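PDB 3HB7: isochorismatase hydrolase from Alkaliphilus metalliredigens, which is probably a hydrolase of the isochorismatase family, its own substrate not established. Local coordinates for residues E[134-139]-E[169-173]; E[128-132]-E[162-167]. All blocks are in the same frame, centred on the assembly; numbering follows the deposited sequence.

Interaction 1. Residues E[134-139]-E[169-173]; sequences VRSTAT and DLSIF
Arg-135 and Asp-169 form a salt bridge between helix 133-143 and the C-terminal part of helix 160-170, neighbouring helices that pack against the parallel sheet of this isochorismatase-type alpha/beta fold. The pair is NH2 of Arg-135 with OD2 of Asp-169, modelled at 2.4 Å; that is very short for such a bond, and the exact length is doubtful. Its direction is clearer: OD2 comes in at the edge of the guanidinium, near its plane, while the carboxylate itself stands almost upright to that plane, 87° away. The other oxygen, OD1 of Asp-169, stays 3.9 Å from NH2 of Arg-135. The N-H...O angle is a bent 129°. Bends at chi2 (85°) and chi3 swing the arginine's end across from its helix to the aspartate. Over one face of the guanidinium lies CE2 of Phe-173, 4.3 Å from NH1 of Arg-135. With an alanine here, the Asp-169 carboxylate would probably lose this charged partner, and CE2 of Phe-173 its contact with the guanidinium.

Beneath the polar pair the contact is apolar. CB of Ala-138 meets CD2 of Leu-170 at 3.7 Å and also touches Phe-173 CE1, filling the corner between the leucine branch and the ring. CD1 of Leu-170 reaches more loosely toward CG1 of Val-134. Further out, Ala-138 touches Val-148 and Leu-170 touches Thr-150, so both side chains meet the same strand, 147-151. Thr-139, whose side chain lies about 4 Å from a bound sodium ion, brings OG1 to within 3.9 Å of CZ of Phe-173. The neighbouring ring carbon, CE1 of Phe-173, faces the carbonyl O of Ala-138 at 3.9 Å, with that oxygen near the ring plane.

Interaction 2. Residues E[128-132]-E[162-167]; sequences VWTNV and MHEYGL
A cis peptide bond precedes Trp-129, whose indole meets the selenium of Met-162, a selenomethionine. The loop 128-132 follows strand 122-126 of the alpha/beta fold and leads into helix 133-143; a cis peptide in this loop is consistent with what is known from relatives in the isochorismatase family. SE of Met-162 comes within 3.9 Å of CZ3 of Trp-129 in a Met-aromatic contact. The approach is oblique, 64° off the normal of the six-membered ring. Beyond CG the Met-162 chain is extended, and this carries the selenium out from helix 160-170 to the indole.

Residues 129-132 form a type I turn, closed by a backbone hydrogen bond from Val-132 N to Trp-129 O, and Val-132 takes the N-cap position of helix 133-143. The turn presents Asn-131 to helix 160-170. With CG between its backbone N and carbonyl carbon (chi1 58°), the Asn-131 amide lies across the Met-162 side chain: OD1 is 3.7 Å from SE of Met-162, while ND2 comes equally near CB of that residue. Asn-131 ND2 also makes a weak hydrogen bond to Ser-157 OG.

No hydrogen bond links the two segments, and the closeness comes from Gly-166. Lacking a side chain, it lets its CA come to 4.4 Å from CA of Asn-131; a beta carbon there would lie tightly against Thr-130 CG2. Thr-130 points into the groove between His-163 and Leu-167. The modelled closeness of its hydroxyl to the imidazole edge is doubtful; NE2 of His-163 has a weak hydrogen bond with Thr-155 OG1. On the other branch of Thr-130, CG2 touches CD2 of Leu-167 at 4.1 Å.

Interactions 1 and 2 sit side by side, their centres about 9 Å apart, on the same side of the chain's centre. Their segments alternate along the chain: 128-132, 134-139, then 162-167 and 169-173. Helix 160-170 serves both, meeting the turn ahead of helix 133-143 with its middle and that helix itself with its C-terminal part and the residues that follow. They also touch directly: Val-134 N lies 3.1 Å from Trp-129 O, a probable hydrogen bond, and Arg-135 CB packs on Thr-130 O. Helices 133-143 and 160-170 join the neighbouring parallel strands 122-126, 147-151 and 175-177, so the two contacts hold successive beta-alpha-beta crossovers side by side.

Interaction 1. Residues E[134-139]-E[169-173]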
loop_
_atom_site.group_PDB
_atom_site.type_symbol
_atom_site.label_atom_id
_atom_site.label_comp_id
_atom_site.label_asym_id
_atom_site.label_seq_id
_atom_site.Cartn_x
_atom_site.Cartn_y
_atom_site.Cartn_z
ATOM N N VAL E 134 17.785 -8.159 -30.985
ATOM C CA VAL E 134 17.103 -9.019 -31.900
ATOM C C VAL E 134 15.888 -8.364 -32.517
ATOM O O VAL E 134 15.700 -8.408 -33.694
ATOM C CB VAL E 134 16.678 -10.299 -31.212
ATOM C CG1 VAL E 134 15.790 -11.070 -32.062
ATOM C CG2 VAL E 134 17.831 -11.094 -30.863
ATOM N N ARG E 135 15.070 -7.739 -31.708
ATOM C CA ARG E 135 13.907 -7.075 -32.219
ATOM C C ARG E 135 14.260 -5.945 -33.153
ATOM O O ARG E 135 13.592 -5.732 -34.123
ATOM C CB ARG E 135 12.998 -6.603 -31.095
ATOM C CG ARG E 135 12.573 -5.179 -31.186
ATOM C CD ARG E 135 11.393 -4.983 -32.053
ATOM N NE ARG E 135 10.196 -4.924 -31.259
ATOM C CZ ARG E 135 9.131 -4.203 -31.543
ATOM N NH1 ARG E 135 9.066 -3.457 -32.622
ATOM N NH2 ARG E 135 8.112 -4.250 -30.731
ATOM N N SER E 136 15.309 -5.220 -32.834
ATOM C CA SER E 136 15.755 -4.117 -33.646
ATOM C C SER E 136 16.197 -4.529 -35.026
ATOM O O SER E 136 15.904 -3.885 -35.986
ATOM C CB SER E 136 16.926 -3.434 -32.981
ATOM O OG SER E 136 16.487 -2.607 -31.971
ATOM N N THR E 137 16.947 -5.604 -35.088
ATOM C CA THR E 137 17.405 -6.162 -36.329
ATOM C C THR E 137 16.259 -6.644 -37.190
ATOM O O THR E 137 16.271 -6.453 -38.361
ATOM C CB THR E 137 18.430 -7.227 -36.091
ATOM O OG1 THR E 137 19.370 -6.743 -35.159
ATOM C CG2 THR E 137 19.139 -7.525 -37.312
ATOM N N ALA E 138 15.255 -7.230 -36.568
ATOM C CA ALA E 138 14.049 -7.624 -37.253
ATOM C C ALA E 138 13.281 -6.475 -37.845
ATOM O O ALA E 138 12.791 -6.583 -38.922
ATOM C CB ALA E 138 13.165 -8.385 -36.341
ATOM N N THR E 139 13.154 -5.384 -37.126
ATOM C CA THR E 139 12.485 -4.224 -37.637
ATOM C C THR E 139 13.209 -3.637 -38.825
ATOM O O THR E 139 12.611 -3.206 -39.754
ATOM C CB THR E 139 12.379 -3.161 -36.565
ATOM O OG1 THR E 139 11.662 -3.675 -35.463
ATOM C CG2 THR E 139 11.679 -1.968 -37.060
ATOM N N ASP E 169 5.597 -9.242 -29.746
ATOM C CA ASP E 169 5.805 -8.137 -30.640
ATOM C C ASP E 169 6.301 -8.658 -31.955
ATOM O O ASP E 169 5.876 -8.232 -32.979
ATOM C CB ASP E 169 6.813 -7.179 -30.067
ATOM C CG ASP E 169 6.189 -6.081 -29.300
ATOM O OD1 ASP E 169 4.979 -6.049 -29.150
ATOM O OD2 ASP E 169 6.925 -5.236 -28.833
ATOM N N LEU E 170 7.203 -9.611 -31.910
ATOM C CA LEU E 170 7.823 -10.101 -33.113
ATOM C C LEU E 170 6.826 -10.755 -34.040
ATOM O O LEU E 170 6.975 -10.733 -35.227
ATOM C CB LEU E 170 9.016 -10.981 -32.808
ATOM C CG LEU E 170 10.282 -10.178 -32.630
ATOM C CD1 LEU E 170 11.371 -10.973 -32.121
ATOM C CD2 LEU E 170 10.668 -9.556 -33.882
ATOM N N SER E 171 5.786 -11.309 -33.460
ATOM C CA SER E 171 4.776 -12.007 -34.195
ATOM C C SER E 171 3.880 -11.095 -34.987
ATOM O O SER E 171 3.103 -11.529 -35.777
ATOM C CB SER E 171 3.971 -12.867 -33.257
ATOM O OG SER E 171 2.874 -12.160 -32.775
ATOM N N ILE E 172 3.956 -9.819 -34.726
ATOM C CA ILE E 172 3.225 -8.863 -35.499
ATOM C C ILE E 172 3.699 -8.747 -36.940
ATOM O O ILE E 172 2.933 -8.498 -37.829
ATOM C CB ILE E 172 3.224 -7.511 -34.812
ATOM C CG1 ILE E 172 2.668 -7.648 -33.410
ATOM C CG2 ILE E 172 2.429 -6.523 -35.585
ATOM C CD1 ILE E 172 2.675 -6.397 -32.663
ATOM N N PHE E 173 4.991 -8.827 -37.151
ATOM C CA PHE E 173 5.519 -8.649 -38.478
ATOM C C PHE E 173 6.434 -9.754 -38.956
ATOM O O PHE E 173 6.953 -9.658 -40.015
ATOM C CB PHE E 173 6.191 -7.289 -38.597
ATOM C CG PHE E 173 7.238 -7.055 -37.583
ATOM C CD1 PHE E 173 8.553 -7.255 -37.871
ATOM C CD2 PHE E 173 6.911 -6.659 -36.329
ATOM C CE1 PHE E 173 9.491 -7.055 -36.928
ATOM C CE2 PHE E 173 7.858 -6.457 -35.402
ATOM C CZ PHE E 173 9.138 -6.658 -35.699
#

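Interaction 2. Residues E[128-132]-E[162-167]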
loop_
_atom_site.group_PDB
_atom_site.type_symbol
_atom_site.label_atom_id
_atom_site.label_comp_id
_atom_site.label_asym_id
_atom_site.label_seq_id
_atom_site.Cartn_x
_atom_site.Cartn_y
_atom_site.Cartn_z
ATOM N N VAL E 128 20.292 -12.862 -28.909
ATOM C CA VAL E 128 19.934 -12.227 -27.694
ATOM C C VAL E 128 20.101 -10.703 -27.826
ATOM O O VAL E 128 20.975 -10.274 -28.517
ATOM C CB VAL E 128 20.896 -12.804 -26.681
ATOM C CG1 VAL E 128 21.777 -11.808 -26.103
ATOM C CG2 VAL E 128 20.215 -13.636 -25.700
ATOM N N TRP E 129 19.330 -9.875 -27.132
ATOM C CA TRP E 129 18.114 -10.206 -26.433
ATOM C C TRP E 129 16.962 -10.124 -27.365
ATOM O O TRP E 129 16.939 -9.309 -28.237
ATOM C CB TRP E 129 17.798 -9.216 -25.332
ATOM C CG TRP E 129 18.818 -8.930 -24.350
ATOM C CD1 TRP E 129 20.090 -9.308 -24.372
ATOM C CD2 TRP E 129 18.642 -8.173 -23.169
ATOM N NE1 TRP E 129 20.735 -8.845 -23.287
ATOM C CE2 TRP E 129 19.858 -8.135 -22.530
ATOM C CE3 TRP E 129 17.568 -7.508 -22.600
ATOM C CZ2 TRP E 129 20.041 -7.467 -21.361
ATOM C CZ3 TRP E 129 17.752 -6.854 -21.457
ATOM C CH2 TRP E 129 18.970 -6.834 -20.841
ATOM N N THR E 130 15.951 -10.908 -27.088
ATOM C CA THR E 130 14.828 -11.041 -27.954
ATOM C C THR E 130 14.151 -9.720 -28.143
ATOM O O THR E 130 13.758 -9.388 -29.233
ATOM C CB THR E 130 13.808 -11.986 -27.331
ATOM O OG1 THR E 130 14.442 -13.201 -27.001
ATOM C CG2 THR E 130 12.705 -12.268 -28.269
ATOM N N ASN E 131 13.997 -8.977 -27.063
ATOM C CA ASN E 131 13.260 -7.742 -27.094
ATOM C C ASN E 131 14.101 -6.529 -27.369
ATOM O O ASN E 131 13.592 -5.461 -27.468
ATOM C CB ASN E 131 12.433 -7.574 -25.823
ATOM C CG ASN E 131 13.255 -7.603 -24.596
ATOM O OD1 ASN E 131 13.132 -6.754 -23.757
ATOM N ND2 ASN E 131 14.129 -8.555 -24.501
ATOM N N VAL E 132 15.394 -6.704 -27.477
ATOM C CA VAL E 132 16.256 -5.591 -27.740
ATOM C C VAL E 132 16.913 -5.650 -29.088
ATOM O O VAL E 132 16.324 -5.314 -30.061
ATOM C CB VAL E 132 17.295 -5.461 -26.675
ATOM C CG1 VAL E 132 18.095 -4.228 -26.879
ATOM C CG2 VAL E 132 16.635 -5.436 -25.350
HETATM N N MSE E 162 10.559 -11.098 -20.624
HETATM C CA MSE E 162 10.994 -10.205 -21.682
HETATM C C MSE E 162 11.023 -10.950 -22.988
HETATM O O MSE E 162 10.585 -10.443 -23.991
HETATM C CB MSE E 162 12.372 -9.643 -21.399
HETATM C CG MSE E 162 12.396 -8.457 -20.523
HETATM SE SE MSE E 162 14.112 -7.765 -20.319
HETATM C CE MSE E 162 13.789 -6.271 -19.266
ATOM N N HIS E 163 11.525 -12.167 -22.966
ATOM C CA HIS E 163 11.546 -12.952 -24.166
ATOM C C HIS E 163 10.156 -13.214 -24.663
ATOM O O HIS E 163 9.912 -13.152 -25.837
ATOM C CB HIS E 163 12.260 -14.267 -23.945
ATOM C CG HIS E 163 12.179 -15.189 -25.113
ATOM N ND1 HIS E 163 11.622 -16.441 -25.037
ATOM C CD2 HIS E 163 12.578 -15.037 -26.392
ATOM C CE1 HIS E 163 11.674 -17.015 -26.220
ATOM N NE2 HIS E 163 12.249 -16.184 -27.058
ATOM N N GLU E 164 9.255 -13.530 -23.753
ATOM C CA GLU E 164 7.895 -13.841 -24.108
ATOM C C GLU E 164 7.165 -12.671 -24.727
ATOM O O GLU E 164 6.450 -12.836 -25.693
ATOM C CB GLU E 164 7.140 -14.349 -22.876
ATOM C CG GLU E 164 5.747 -14.890 -23.162
ATOM C CD GLU E 164 4.801 -14.944 -21.951
ATOM O OE1 GLU E 164 3.658 -15.362 -22.136
ATOM O OE2 GLU E 164 5.172 -14.576 -20.829
ATOM N N TYR E 165 7.285 -11.493 -24.143
ATOM C CA TYR E 165 6.670 -10.341 -24.760
ATOM C C TYR E 165 7.366 -9.876 -26.018
ATOM O O TYR E 165 6.765 -9.291 -26.872
ATOM C CB TYR E 165 6.229 -9.238 -23.787
ATOM C CG TYR E 165 7.276 -8.436 -23.091
ATOM C CD1 TYR E 165 8.144 -7.643 -23.781
ATOM C CD2 TYR E 165 7.353 -8.427 -21.737
ATOM C CE1 TYR E 165 9.078 -6.906 -23.139
ATOM C CE2 TYR E 165 8.273 -7.688 -21.096
ATOM C CZ TYR E 165 9.131 -6.929 -21.803
ATOM O OH TYR E 165 10.052 -6.202 -21.153
ATOM N N GLY E 166 8.651 -10.159 -26.106
ATOM C CA GLY E 166 9.405 -9.896 -27.307
ATOM C C GLY E 166 8.927 -10.692 -28.496
ATOM O O GLY E 166 8.811 -10.172 -29.578
ATOM N N LEU E 167 8.630 -11.960 -28.265
ATOM C CA LEU E 167 8.065 -12.811 -29.281
ATOM C C LEU E 167 6.721 -12.312 -29.721
ATOM O O LEU E 167 6.404 -12.334 -30.885
ATOM C CB LEU E 167 7.987 -14.235 -28.791
ATOM C CG LEU E 167 9.378 -14.819 -28.679
ATOM C CD1 LEU E 167 9.395 -16.160 -28.098
ATOM C CD2 LEU E 167 9.992 -14.857 -30.006
#